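Long-range contacts in sphingomyelinase C (Streptomyces griseocarneus, PDB 7CNE), which is a bacterial member of the endonuclease/exonuclease/phosphatase family, with the two-sheet alpha/beta sandwich of DNase I-like proteins: residues A192-V197 with D245-L250; V50-F55 with G148-S153; V116-A121 with K130-V135; T75-R80 with P97-V102. All coordinates share one frame; numbering follows the deposited sequence.

Contacts 1 and 3 lie in the same six-stranded sheet, at 247-251 on its edge and at 110-117 near the other edge, with centres about 15 Å apart. Contact 2 joins that sheet to the seven-stranded one, and touches the three other contacts. Asp194 O and Asn196 ND2 of contact 1 meet the backbone of Ala151, and Asp194, Asn196 and His150 lie at a bound succinic acid, which may mark a pocket shared by contacts 1 and 2. Thr149 OG1 approaches Gly131 O of contact 3 to 2.8 Å. Contact 4, centred about 9 Å from contact 2 and 10 Å from contact 3, packs Val78 against Ile117 and Ala133.

Contact 1. Residues A192-V197 with D245-L250; sequences AGDLNV and DLDYVL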
loop_
_atom_site.group_PDB
_atom_site.type_symbol
_atom_site.label_atom_id
_atom_site.label_comp_id
_atom_site.label_asym_id
_atom_site.label_seq_id
_atom_site.Cartn_x
_atom_site.Cartn_y
_atom_site.Cartn_z
ATOM N N ALA A 192 -0.043 6.864 -1.947
ATOM C CA ALA A 192 0.654 6.035 -0.972
ATOM C C ALA A 192 0.435 4.579 -1.337
ATOM O O ALA A 192 -0.703 4.170 -1.579
ATOM C CB ALA A 192 0.147 6.304 0.453
ATOM N N GLY A 193 1.503 3.798 -1.386
ATOM C CA GLY A 193 1.297 2.389 -1.636
ATOM C C GLY A 193 2.576 1.643 -1.932
ATOM O O GLY A 193 3.677 2.205 -1.971
ATOM N N ASP A 194 2.395 0.334 -2.094
ATOM C CA ASP A 194 3.381 -0.540 -2.711
ATOM C C ASP A 194 3.259 -0.321 -4.213
ATOM O O ASP A 194 2.376 -0.890 -4.862
ATOM C CB ASP A 194 3.109 -1.992 -2.325
ATOM C CG ASP A 194 4.106 -2.957 -2.921
ATOM O OD1 ASP A 194 4.921 -2.544 -3.770
ATOM O OD2 ASP A 194 4.081 -4.137 -2.510
ATOM N N LEU A 195 4.122 0.523 -4.773
ATOM C CA LEU A 195 4.012 0.851 -6.188
ATOM C C LEU A 195 4.811 -0.088 -7.078
ATOM O O LEU A 195 4.747 0.052 -8.303
ATOM C CB LEU A 195 4.422 2.305 -6.440
ATOM C CG LEU A 195 3.769 3.310 -5.487
ATOM C CD1 LEU A 195 4.164 4.729 -5.844
ATOM C CD2 LEU A 195 2.246 3.152 -5.511
ATOM N N ASN A 196 5.541 -1.044 -6.496
ATOM C CA ASN A 196 6.223 -2.100 -7.245
ATOM C C ASN A 196 7.190 -1.534 -8.278
ATOM O O ASN A 196 7.400 -2.129 -9.335
ATOM C CB ASN A 196 5.214 -3.053 -7.899
ATOM C CG ASN A 196 4.994 -4.300 -7.072
ATOM O OD1 ASN A 196 5.953 -4.928 -6.652
ATOM N ND2 ASN A 196 3.733 -4.655 -6.814
ATOM N N VAL A 197 7.767 -0.375 -7.966
ATOM C CA VAL A 197 8.795 0.275 -8.771
ATOM C C VAL A 197 10.028 0.461 -7.893
ATOM O O VAL A 197 9.962 1.141 -6.858
ATOM C CB VAL A 197 8.317 1.632 -9.314
ATOM C CG1 VAL A 197 9.456 2.354 -10.029
ATOM C CG2 VAL A 197 7.114 1.456 -10.237
ATOM N N ASP A 245 13.266 -1.625 -3.683
ATOM C CA ASP A 245 12.824 -0.532 -2.821
ATOM C C ASP A 245 11.556 0.035 -3.448
ATOM O O ASP A 245 11.638 0.876 -4.351
ATOM C CB ASP A 245 13.925 0.519 -2.713
ATOM C CG ASP A 245 13.643 1.551 -1.670
ATOM O OD1 ASP A 245 13.013 1.202 -0.644
ATOM O OD2 ASP A 245 14.044 2.719 -1.883
ATOM N N LEU A 246 10.392 -0.402 -2.943
ATOM C CA LEU A 246 9.155 -0.383 -3.716
ATOM C C LEU A 246 8.028 0.487 -3.170
ATOM O O LEU A 246 7.011 0.635 -3.863
ATOM C CB LEU A 246 8.611 -1.818 -3.863
ATOM C CG LEU A 246 9.583 -2.867 -4.413
ATOM C CD1 LEU A 246 8.933 -4.260 -4.462
ATOM C CD2 LEU A 246 10.024 -2.417 -5.783
ATOM N N ASP A 247 8.157 1.055 -1.969
ATOM C CA ASP A 247 7.024 1.605 -1.226
ATOM C C ASP A 247 7.209 3.107 -1.014
ATOM O O ASP A 247 8.292 3.549 -0.627
ATOM C CB ASP A 247 6.880 0.861 0.110
ATOM C CG ASP A 247 6.689 -0.654 -0.080
ATOM O OD1 ASP A 247 5.584 -1.066 -0.500
ATOM O OD2 ASP A 247 7.637 -1.438 0.181
ATOM N N TYR A 248 6.151 3.889 -1.266
ATOM C CA TYR A 248 6.263 5.339 -1.389
ATOM C C TYR A 248 5.037 6.047 -0.827
ATOM O O TYR A 248 3.934 5.498 -0.813
ATOM C CB TYR A 248 6.395 5.777 -2.855
ATOM C CG TYR A 248 7.539 5.157 -3.632
ATOM C CD1 TYR A 248 7.374 3.948 -4.308
ATOM C CD2 TYR A 248 8.771 5.808 -3.727
ATOM C CE1 TYR A 248 8.413 3.391 -5.047
ATOM C CE2 TYR A 248 9.818 5.260 -4.467
ATOM C CZ TYR A 248 9.626 4.047 -5.126
ATOM O OH TYR A 248 10.654 3.473 -5.849
ATOM N N VAL A 249 5.238 7.299 -0.405
ATOM C CA VAL A 249 4.157 8.266 -0.197
ATOM C C VAL A 249 4.615 9.560 -0.849
ATOM O O VAL A 249 5.532 10.218 -0.344
ATOM C CB VAL A 249 3.829 8.498 1.284
ATOM C CG1 VAL A 249 2.613 9.457 1.438
ATOM C CG2 VAL A 249 3.601 7.174 2.020
ATOM N N LEU A 250 3.988 9.932 -1.962
ATOM C CA LEU A 250 4.472 11.039 -2.784
ATOM C C LEU A 250 3.344 12.015 -3.088
ATOM O O LEU A 250 2.231 11.606 -3.439
ATOM C CB LEU A 250 5.085 10.528 -4.101
ATOM C CG LEU A 250 6.317 9.627 -3.959
ATOM C CD1 LEU A 250 6.728 8.986 -5.307
ATOM C CD2 LEU A 250 7.481 10.402 -3.348
#
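Tyr248 reaches along the 192-197 segment and fastens its far end, its OH donating a 2.6 Å hydrogen bond to Val197 O. The donor stands above the carbonyl plane, 36° out of it, while the accepting oxygen lies in the plane of the phenol ring, at its edge. With CG beside the backbone N (chi1 -56°), the Tyr248 side chain meets Leu195 at a slant, Leu195 CD1 lying 3.6 Å from Tyr248 CD1. Leu246 adds its CD2 at 3.6 Å from Val197 C.

On the opposite face of the sheet from Tyr248, the carboxylates of Asp194 and Asp247 converge. Asp247 OD1 sits 3.2 Å from Asp194 CB and 3.6 Å from Asp194 OD1, the acid planes turned 63° apart. Their other oxygens look elsewhere: Asp194 OD2 takes Asn16, and Asp247 OD2 is held by Ser225 and His290.

Gly193 and Tyr248 form an antiparallel hydrogen-bonded pair, Gly193 N giving 3.0 Å to Tyr248 O and Tyr248 N returning 3.1 Å to Gly193 O. In the loop just past the corner at Gly193, Leu246 O receives Leu195 N at 3.0 Å, and Asn196 N weakly. Gly193-Asn196 reads as the GDxN signature of this family. Asn196 ND2 bonds both Ala151 O and a bound succinic acid, so the chemistry implies a well-braced corner that probably offers Asp194 and Asn196 to a pocket.

Contact 2. Residues V50-F55 with G148-S153; sequences VLQEAF and GTHAQS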
loop_
_atom_site.group_PDB
_atom_site.type_symbol
_atom_site.label_atom_id
_atom_site.label_comp_id
_atom_site.label_asym_id
_atom_site.label_seq_id
_atom_site.Cartn_x
_atom_site.Cartn_y
_atom_site.Cartn_z
ATOM N N VAL A 50 -1.960 3.286 5.127
ATOM C CA VAL A 50 -2.378 2.600 3.906
ATOM C C VAL A 50 -1.752 1.210 3.921
ATOM O O VAL A 50 -0.519 1.075 3.958
ATOM C CB VAL A 50 -1.977 3.371 2.635
ATOM C CG1 VAL A 50 -2.512 2.660 1.394
ATOM C CG2 VAL A 50 -2.513 4.803 2.673
ATOM N N LEU A 51 -2.596 0.182 3.883
ATOM C CA LEU A 51 -2.157 -1.201 3.910
ATOM C C LEU A 51 -2.357 -1.852 2.550
ATOM O O LEU A 51 -3.328 -1.563 1.847
ATOM C CB LEU A 51 -2.931 -2.002 4.961
ATOM C CG LEU A 51 -2.846 -1.454 6.388
ATOM C CD1 LEU A 51 -3.695 -2.338 7.307
ATOM C CD2 LEU A 51 -1.390 -1.434 6.839
ATOM N N GLN A 52 -1.448 -2.765 2.204
ATOM C CA GLN A 52 -1.618 -3.630 1.047
ATOM C C GLN A 52 -1.630 -5.086 1.499
ATOM O O GLN A 52 -1.220 -5.408 2.617
ATOM C CB GLN A 52 -0.507 -3.429 0.009
ATOM C CG GLN A 52 -0.359 -2.001 -0.489
ATOM C CD GLN A 52 0.480 -1.154 0.454
ATOM O OE1 GLN A 52 1.479 -1.629 1.009
ATOM N NE2 GLN A 52 0.083 0.101 0.637
ATOM N N GLU A 53 -2.111 -5.945 0.599
ATOM C CA GLU A 53 -2.169 -7.403 0.764
ATOM C C GLU A 53 -2.950 -7.823 2.009
ATOM O O GLU A 53 -2.688 -8.871 2.605
ATOM C CB GLU A 53 -0.762 -8.017 0.738
ATOM C CG GLU A 53 -0.073 -7.752 -0.604
ATOM C CD GLU A 53 1.133 -8.644 -0.871
ATOM O OE1 GLU A 53 1.295 -9.678 -0.188
ATOM O OE2 GLU A 53 1.927 -8.301 -1.774
ATOM N N ALA A 54 -3.939 -7.020 2.398
ATOM C CA ALA A 54 -4.859 -7.393 3.473
ATOM C C ALA A 54 -5.969 -8.280 2.899
ATOM O O ALA A 54 -7.149 -7.931 2.880
ATOM C CB ALA A 54 -5.416 -6.141 4.140
ATOM N N PHE A 55 -5.552 -9.448 2.397
ATOM C CA PHE A 55 -6.410 -10.302 1.583
ATOM C C PHE A 55 -7.290 -11.219 2.425
ATOM O O PHE A 55 -8.436 -11.502 2.049
ATOM C CB PHE A 55 -5.560 -11.176 0.655
ATOM C CG PHE A 55 -4.810 -10.422 -0.411
ATOM C CD1 PHE A 55 -5.460 -9.519 -1.238
ATOM C CD2 PHE A 55 -3.448 -10.653 -0.605
ATOM C CE1 PHE A 55 -4.763 -8.850 -2.239
ATOM C CE2 PHE A 55 -2.739 -9.985 -1.605
ATOM C CZ PHE A 55 -3.391 -9.087 -2.419
ATOM N N GLY A 148 -4.598 5.348 -2.046
ATOM C CA GLY A 148 -3.860 4.204 -1.530
ATOM C C GLY A 148 -3.962 3.080 -2.543
ATOM O O GLY A 148 -5.037 2.834 -3.091
ATOM N N THR A 149 -2.848 2.402 -2.804
ATOM C CA THR A 149 -2.891 1.396 -3.857
ATOM C C THR A 149 -1.787 0.365 -3.666
ATOM O O THR A 149 -0.932 0.466 -2.776
ATOM C CB THR A 149 -2.791 2.041 -5.251
ATOM O OG1 THR A 149 -3.181 1.089 -6.251
ATOM C CG2 THR A 149 -1.366 2.506 -5.541
ATOM N N HIS A 150 -1.863 -0.653 -4.512
ATOM C CA HIS A 150 -0.857 -1.695 -4.659
ATOM C C HIS A 150 -0.777 -1.942 -6.163
ATOM O O HIS A 150 -1.703 -2.514 -6.737
ATOM C CB HIS A 150 -1.271 -2.958 -3.898
ATOM C CG HIS A 150 -0.248 -4.049 -3.918
ATOM N ND1 HIS A 150 -0.513 -5.321 -3.453
ATOM C CD2 HIS A 150 1.044 -4.059 -4.331
ATOM C CE1 HIS A 150 0.566 -6.072 -3.592
ATOM N NE2 HIS A 150 1.527 -5.329 -4.115
ATOM N N ALA A 151 0.286 -1.475 -6.802
ATOM C CA ALA A 151 0.377 -1.499 -8.256
ATOM C C ALA A 151 0.839 -2.869 -8.768
ATOM O O ALA A 151 1.219 -3.762 -8.004
ATOM C CB ALA A 151 1.317 -0.391 -8.751
ATOM N N GLN A 152 0.783 -3.025 -10.091
ATOM C CA GLN A 152 1.047 -4.305 -10.748
ATOM C C GLN A 152 2.370 -4.932 -10.304
ATOM O O GLN A 152 3.423 -4.293 -10.345
ATOM C CB GLN A 152 1.055 -4.092 -12.265
ATOM C CG GLN A 152 1.574 -5.287 -13.079
ATOM C CD GLN A 152 0.583 -6.420 -13.099
ATOM O OE1 GLN A 152 -0.589 -6.205 -13.376
ATOM N NE2 GLN A 152 1.042 -7.639 -12.793
ATOM N N SER A 153 2.319 -6.201 -9.911
ATOM C CA SER A 153 3.531 -6.905 -9.520
ATOM C C SER A 153 4.257 -7.450 -10.749
ATOM O O SER A 153 3.688 -7.586 -11.836
ATOM C CB SER A 153 3.210 -8.050 -8.554
ATOM O OG SER A 153 2.430 -9.047 -9.201
HETATM O O HOH W 1 -2.881 -5.238 -1.927
#
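Val50 packs straight onto the main chain of Gly148, its CG1 lying 3.6 Å from Gly148 CA, because the glycine has no side chain to keep the strands apart. The two strands run in roughly the same direction, with axes 7.0 Å apart at 23°, and belong to different sheets, so this is the face-to-face packing in the middle of a DNase I-like sandwich. No hydrogen bond passes directly between the segments.

One step along, Gln52 continues the close part. Its CG is 3.4 Å from Thr149 O and 3.7 Å from His150 CB, so the aliphatic portion of the glutamine crosses the start of the histidine side chain at a slant.

Towards the ends of the strands the packing gives way to polar groups and water. His150, with CG anti to the backbone N (chi1 -176°), extends its imidazole across the gap to Glu53. The carboxylate and the ring are only 25° from parallel, and Glu53 OE2 comes within 3.2 Å of His150 CE1. A water fills in where the backbones diverge, accepting from Glu53 N at 2.7 Å and lying 2.8 Å from His150 ND1.

Both polar ends have further partners: Glu53 OE2 bonds Asn16, and His150 NE2 bonds a bound succinic acid. Next to the tight packing of Val50 and Gln52, the imidazole is thus engaged at both nitrogens, its rotation probably fixed by the water at ND1 and the succinic acid at NE2.

Contact 3. Residues V116-A121 with K130-V135; sequences VIFNDA and KGFAYV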
loop_
_atom_site.group_PDB
_atom_site.type_symbol
_atom_site.label_atom_id
_atom_site.label_comp_id
_atom_site.label_asym_id
_atom_site.label_seq_id
_atom_site.Cartn_x
_atom_site.Cartn_y
_atom_site.Cartn_z
ATOM N N VAL A 116 -11.497 2.359 -7.158
ATOM C CA VAL A 116 -11.416 2.208 -8.603
ATOM C C VAL A 116 -10.554 0.983 -8.863
ATOM O O VAL A 116 -9.433 0.894 -8.351
ATOM C CB VAL A 116 -10.824 3.462 -9.283
ATOM C CG1 VAL A 116 -10.732 3.279 -10.796
ATOM C CG2 VAL A 116 -11.631 4.735 -8.919
ATOM N N ILE A 117 -11.081 0.033 -9.622
ATOM C CA ILE A 117 -10.333 -1.161 -10.016
ATOM C C ILE A 117 -9.539 -0.833 -11.279
ATOM O O ILE A 117 -10.039 -0.155 -12.184
ATOM C CB ILE A 117 -11.289 -2.358 -10.225
ATOM C CG1 ILE A 117 -12.153 -2.598 -8.978
ATOM C CG2 ILE A 117 -10.552 -3.636 -10.706
ATOM C CD1 ILE A 117 -11.434 -2.518 -7.654
ATOM N N PHE A 118 -8.287 -1.280 -11.328
ATOM C CA PHE A 118 -7.405 -0.937 -12.443
ATOM C C PHE A 118 -7.952 -1.457 -13.769
ATOM O O PHE A 118 -8.476 -2.570 -13.855
ATOM C CB PHE A 118 -6.007 -1.518 -12.209
ATOM C CG PHE A 118 -5.210 -0.772 -11.192
ATOM C CD1 PHE A 118 -5.086 0.613 -11.273
ATOM C CD2 PHE A 118 -4.577 -1.442 -10.155
ATOM C CE1 PHE A 118 -4.346 1.311 -10.336
ATOM C CE2 PHE A 118 -3.836 -0.744 -9.210
ATOM C CZ PHE A 118 -3.728 0.636 -9.298
ATOM N N ASN A 119 -7.827 -0.637 -14.809
ATOM C CA ASN A 119 -8.224 -1.054 -16.149
ATOM C C ASN A 119 -7.163 -1.904 -16.828
ATOM O O ASN A 119 -7.483 -2.622 -17.786
ATOM C CB ASN A 119 -8.523 0.173 -17.019
ATOM C CG ASN A 119 -9.708 0.956 -16.523
ATOM O OD1 ASN A 119 -10.628 0.389 -15.933
ATOM N ND2 ASN A 119 -9.701 2.270 -16.755
ATOM N N ASP A 120 -5.920 -1.844 -16.349
ATOM C CA ASP A 120 -4.786 -2.524 -16.968
ATOM C C ASP A 120 -4.052 -3.350 -15.925
ATOM O O ASP A 120 -3.705 -2.834 -14.855
ATOM C CB ASP A 120 -3.816 -1.510 -17.597
ATOM C CG ASP A 120 -4.478 -0.642 -18.653
ATOM O OD1 ASP A 120 -5.040 0.405 -18.287
ATOM O OD2 ASP A 120 -4.422 -1.004 -19.852
ATOM N N ALA A 121 -3.794 -4.620 -16.243
ATOM C CA ALA A 121 -3.059 -5.515 -15.356
ATOM C C ALA A 121 -2.741 -6.792 -16.123
ATOM O O ALA A 121 -3.386 -7.099 -17.127
ATOM C CB ALA A 121 -3.852 -5.837 -14.085
ATOM N N LYS A 130 -7.634 -5.802 -8.110
ATOM C CA LYS A 130 -6.591 -4.855 -7.742
ATOM C C LYS A 130 -6.983 -3.456 -8.203
ATOM O O LYS A 130 -7.571 -3.279 -9.273
ATOM C CB LYS A 130 -5.251 -5.271 -8.360
ATOM C CG LYS A 130 -4.522 -6.397 -7.608
ATOM C CD LYS A 130 -3.975 -5.875 -6.280
ATOM C CE LYS A 130 -3.414 -6.997 -5.424
ATOM N NZ LYS A 130 -2.006 -7.320 -5.761
ATOM N N GLY A 131 -6.676 -2.455 -7.383
ATOM C CA GLY A 131 -7.100 -1.110 -7.706
ATOM C C GLY A 131 -6.607 -0.089 -6.710
ATOM O O GLY A 131 -5.572 -0.301 -6.067
ATOM N N PHE A 132 -7.322 1.024 -6.570
ATOM C CA PHE A 132 -6.928 2.029 -5.598
ATOM C C PHE A 132 -8.145 2.565 -4.858
ATOM O O PHE A 132 -9.280 2.505 -5.345
ATOM C CB PHE A 132 -6.118 3.187 -6.238
ATOM C CG PHE A 132 -6.814 3.922 -7.363
ATOM C CD1 PHE A 132 -6.683 3.496 -8.680
ATOM C CD2 PHE A 132 -7.535 5.078 -7.115
ATOM C CE1 PHE A 132 -7.290 4.189 -9.715
ATOM C CE2 PHE A 132 -8.142 5.781 -8.163
ATOM C CZ PHE A 132 -8.012 5.328 -9.459
ATOM N N ALA A 133 -7.891 3.040 -3.644
ATOM C CA ALA A 133 -8.879 3.742 -2.846
ATOM C C ALA A 133 -8.572 5.228 -2.896
ATOM O O ALA A 133 -7.409 5.629 -2.839
ATOM C CB ALA A 133 -8.862 3.260 -1.393
ATOM N N TYR A 134 -9.620 6.042 -2.994
ATOM C CA TYR A 134 -9.501 7.496 -2.968
ATOM C C TYR A 134 -10.250 8.007 -1.753
ATOM O O TYR A 134 -11.453 7.769 -1.632
ATOM C CB TYR A 134 -10.084 8.119 -4.234
ATOM C CG TYR A 134 -10.198 9.626 -4.208
ATOM C CD1 TYR A 134 -9.060 10.426 -4.248
ATOM C CD2 TYR A 134 -11.444 10.252 -4.193
ATOM C CE1 TYR A 134 -9.148 11.799 -4.255
ATOM C CE2 TYR A 134 -11.543 11.642 -4.183
ATOM C CZ TYR A 134 -10.391 12.403 -4.216
ATOM O OH TYR A 134 -10.466 13.777 -4.229
ATOM N N VAL A 135 -9.555 8.711 -0.859
ATOM C CA VAL A 135 -10.199 9.269 0.323
ATOM C C VAL A 135 -9.926 10.762 0.390
ATOM O O VAL A 135 -8.830 11.226 0.059
ATOM C CB VAL A 135 -9.760 8.578 1.634
ATOM C CG1 VAL A 135 -10.039 7.109 1.547
ATOM C CG2 VAL A 135 -8.297 8.838 1.948
#
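Val116 and Phe132 exchange two backbone hydrogen bonds, Val116 N to Phe132 O at 2.9 Å and Phe132 N to Val116 O at 2.8 Å. A third, 3.0 Å from Phe118 N to Lys130 O, carries the pairing past the end of strand 110-117. Between these bonds lies the Ile117-Gly131 pair, where the absence of a side chain on Gly131 lets the backbones close in, and where Ile117 CG2 rests 3.3 Å from Lys130 O. Gly131 O accepts from Thr149 OG1 of the neighbouring strand 142-150.

The bonds join strands 110-117 and 131-139, antiparallel neighbours in the six-stranded sheet of the sandwich. The connection between them runs through the region of Cys122, which is disulfide-bonded to Cys158.

Outward from the backbone, the aromatic rings take over. Phe132 holds CG in the crowded position between N and carbonyl carbon (chi1 57°), which lays its ring alongside Val116; Val116 CB stands over one face in a CH-pi contact, 3.7 Å from the ring centroid. Phe118 is used in the same way by the glycine, Gly131 CA lying 3.8 Å from the Phe118 centroid over a face. The two rings meet obliquely, planes 47° apart and centroids separated by 5.8 Å, with Phe118 CE1 near the plane of Phe132 and 3.6 Å from its CD1. Helix 162-180 covers this aromatic side, Phe177 meeting Phe132 edge-to-face and Ile174 touching it.

Contact 4. Residues T75-R80 with P97-V102; sequences TPVVGR and PEDGGV
A type II beta turn from Val77 to Arg80 is clasped by the 97-102 loop, Val78 being gripped through both its backbone groups. Val78 N donates to Val102 O at 2.7 Å, and Val78 O receives Gly100 N, also at 2.7 Å. Beside these bonds the two valine side chains run in parallel, with Val78 CG2 at 4.1 Å from Val102 CB.

Asp99 wedges between the turn and its own loop. Its chi1 of 63° swings the carboxylate toward the turn, between Val77 and Arg80, and the spread of the group gives each oxygen a different neighbour. OD1 comes within 3.4 Å of Val77 CG1 where the side chains cross at about a right angle; it also accepts weakly from Gly101 N, closing an Asx turn. The Asp99 and Arg80 side chains lie alongside one another, OD2 3.3 Å from Arg80 CG, with guanidinium and carboxylate planes 24° apart. The direct salt bridge is long, Arg80 NE to Asp99 OD2 3.8 Å. A water in the guanidinium plane supplements it, accepting from Arg80 NH2 at 2.8 Å and donating to Asp99 OD2, also at 2.8 Å. Arg80 NH1 has a second acid, Asp61, in helix 57-66.

Gly79 takes the third place of the turn at positive phi (90°), and a weak Arg80 N to Val77 O bond closes it. Hydrogen bonds from Gly79 N to Gln115 and from Asn129 to Gly79 O tie the turn to its surroundings. Glycine is the favoured residue at the third position of a type II turn.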
loop_
_atom_site.group_PDB
_atom_site.type_symbol
_atom_site.label_atom_id
_atom_site.label_comp_id
_atom_site.label_asym_id
_atom_site.label_seq_id
_atom_site.Cartn_x
_atom_site.Cartn_y
_atom_site.Cartn_z
ATOM N N THR A 75 -11.652 2.836 5.224
ATOM C CA THR A 75 -12.315 2.308 4.043
ATOM C C THR A 75 -12.478 0.804 4.168
ATOM O O THR A 75 -11.763 0.156 4.936
ATOM C CB THR A 75 -11.501 2.618 2.791
ATOM O OG1 THR A 75 -10.356 1.748 2.741
ATOM C CG2 THR A 75 -11.057 4.067 2.786
ATOM N N PRO A 76 -13.383 0.207 3.396
ATOM C CA PRO A 76 -13.318 -1.245 3.187
ATOM C C PRO A 76 -12.005 -1.629 2.510
ATOM O O PRO A 76 -11.204 -0.788 2.084
ATOM C CB PRO A 76 -14.523 -1.543 2.281
ATOM C CG PRO A 76 -15.421 -0.331 2.394
ATOM C CD PRO A 76 -14.481 0.827 2.631
ATOM N N VAL A 77 -11.773 -2.935 2.423
ATOM C CA VAL A 77 -10.698 -3.429 1.575
ATOM C C VAL A 77 -11.131 -3.298 0.122
ATOM O O VAL A 77 -12.222 -3.743 -0.251
ATOM C CB VAL A 77 -10.349 -4.884 1.927
ATOM C CG1 VAL A 77 -9.248 -5.401 1.001
ATOM C CG2 VAL A 77 -9.919 -4.992 3.388
ATOM N N VAL A 78 -10.287 -2.663 -0.698
ATOM C CA VAL A 78 -10.626 -2.416 -2.095
ATOM C C VAL A 78 -10.941 -3.733 -2.789
ATOM O O VAL A 78 -10.194 -4.714 -2.665
ATOM C CB VAL A 78 -9.473 -1.700 -2.810
ATOM C CG1 VAL A 78 -9.625 -1.820 -4.334
ATOM C CG2 VAL A 78 -9.386 -0.237 -2.381
ATOM N N GLY A 79 -12.056 -3.764 -3.511
ATOM C CA GLY A 79 -12.379 -4.874 -4.377
ATOM C C GLY A 79 -13.169 -6.003 -3.748
ATOM O O GLY A 79 -13.466 -6.973 -4.449
ATOM N N ARG A 80 -13.500 -5.922 -2.449
ATOM C CA ARG A 80 -14.359 -6.936 -1.834
ATOM C C ARG A 80 -15.777 -6.876 -2.390
ATOM O O ARG A 80 -16.343 -7.902 -2.791
ATOM C CB ARG A 80 -14.392 -6.760 -0.316
ATOM C CG ARG A 80 -13.554 -7.748 0.447
ATOM C CD ARG A 80 -13.940 -7.750 1.908
ATOM N NE ARG A 80 -12.763 -7.882 2.754
ATOM C CZ ARG A 80 -12.795 -7.936 4.081
ATOM N NH1 ARG A 80 -13.954 -7.878 4.731
ATOM N NH2 ARG A 80 -11.663 -8.057 4.759
ATOM N N PRO A 97 -13.124 -13.821 -6.808
ATOM C CA PRO A 97 -13.093 -13.987 -5.347
ATOM C C PRO A 97 -12.008 -13.175 -4.656
ATOM O O PRO A 97 -12.134 -12.888 -3.465
ATOM C CB PRO A 97 -12.837 -15.492 -5.160
ATOM C CG PRO A 97 -12.794 -16.084 -6.544
ATOM C CD PRO A 97 -12.568 -14.987 -7.512
ATOM N N GLU A 98 -10.938 -12.810 -5.361
ATOM C CA GLU A 98 -9.809 -12.133 -4.730
ATOM C C GLU A 98 -10.002 -10.620 -4.790
ATOM O O GLU A 98 -10.202 -10.060 -5.873
ATOM C CB GLU A 98 -8.493 -12.514 -5.412
ATOM C CG GLU A 98 -7.846 -13.812 -4.922
ATOM C CD GLU A 98 -7.223 -14.634 -6.052
ATOM O OE1 GLU A 98 -6.311 -15.426 -5.755
ATOM O OE2 GLU A 98 -7.647 -14.521 -7.232
ATOM N N ASP A 99 -9.934 -9.965 -3.632
ATOM C CA ASP A 99 -10.015 -8.513 -3.596
ATOM C C ASP A 99 -8.624 -7.915 -3.822
ATOM O O ASP A 99 -7.633 -8.626 -3.997
ATOM C CB ASP A 99 -10.659 -8.028 -2.293
ATOM C CG ASP A 99 -9.853 -8.385 -1.039
ATOM O OD1 ASP A 99 -8.627 -8.141 -0.993
ATOM O OD2 ASP A 99 -10.467 -8.855 -0.062
ATOM N N GLY A 100 -8.551 -6.579 -3.840
ATOM C CA GLY A 100 -7.296 -5.883 -4.088
ATOM C C GLY A 100 -6.394 -5.700 -2.879
ATOM O O GLY A 100 -5.266 -5.226 -3.035
ATOM N N GLY A 101 -6.865 -6.043 -1.677
ATOM C CA GLY A 101 -6.007 -6.033 -0.500
ATOM C C GLY A 101 -5.640 -4.674 0.063
ATOM O O GLY A 101 -4.846 -4.614 1.012
ATOM N N VAL A 102 -6.194 -3.583 -0.460
ATOM C CA VAL A 102 -5.843 -2.235 -0.016
ATOM C C VAL A 102 -6.935 -1.692 0.898
ATOM O O VAL A 102 -8.125 -1.740 0.556
ATOM C CB VAL A 102 -5.619 -1.299 -1.219
ATOM C CG1 VAL A 102 -5.459 0.137 -0.756
ATOM C CG2 VAL A 102 -4.386 -1.746 -2.000
HETATM O O HOH W 2 -9.869 -8.619 2.676
#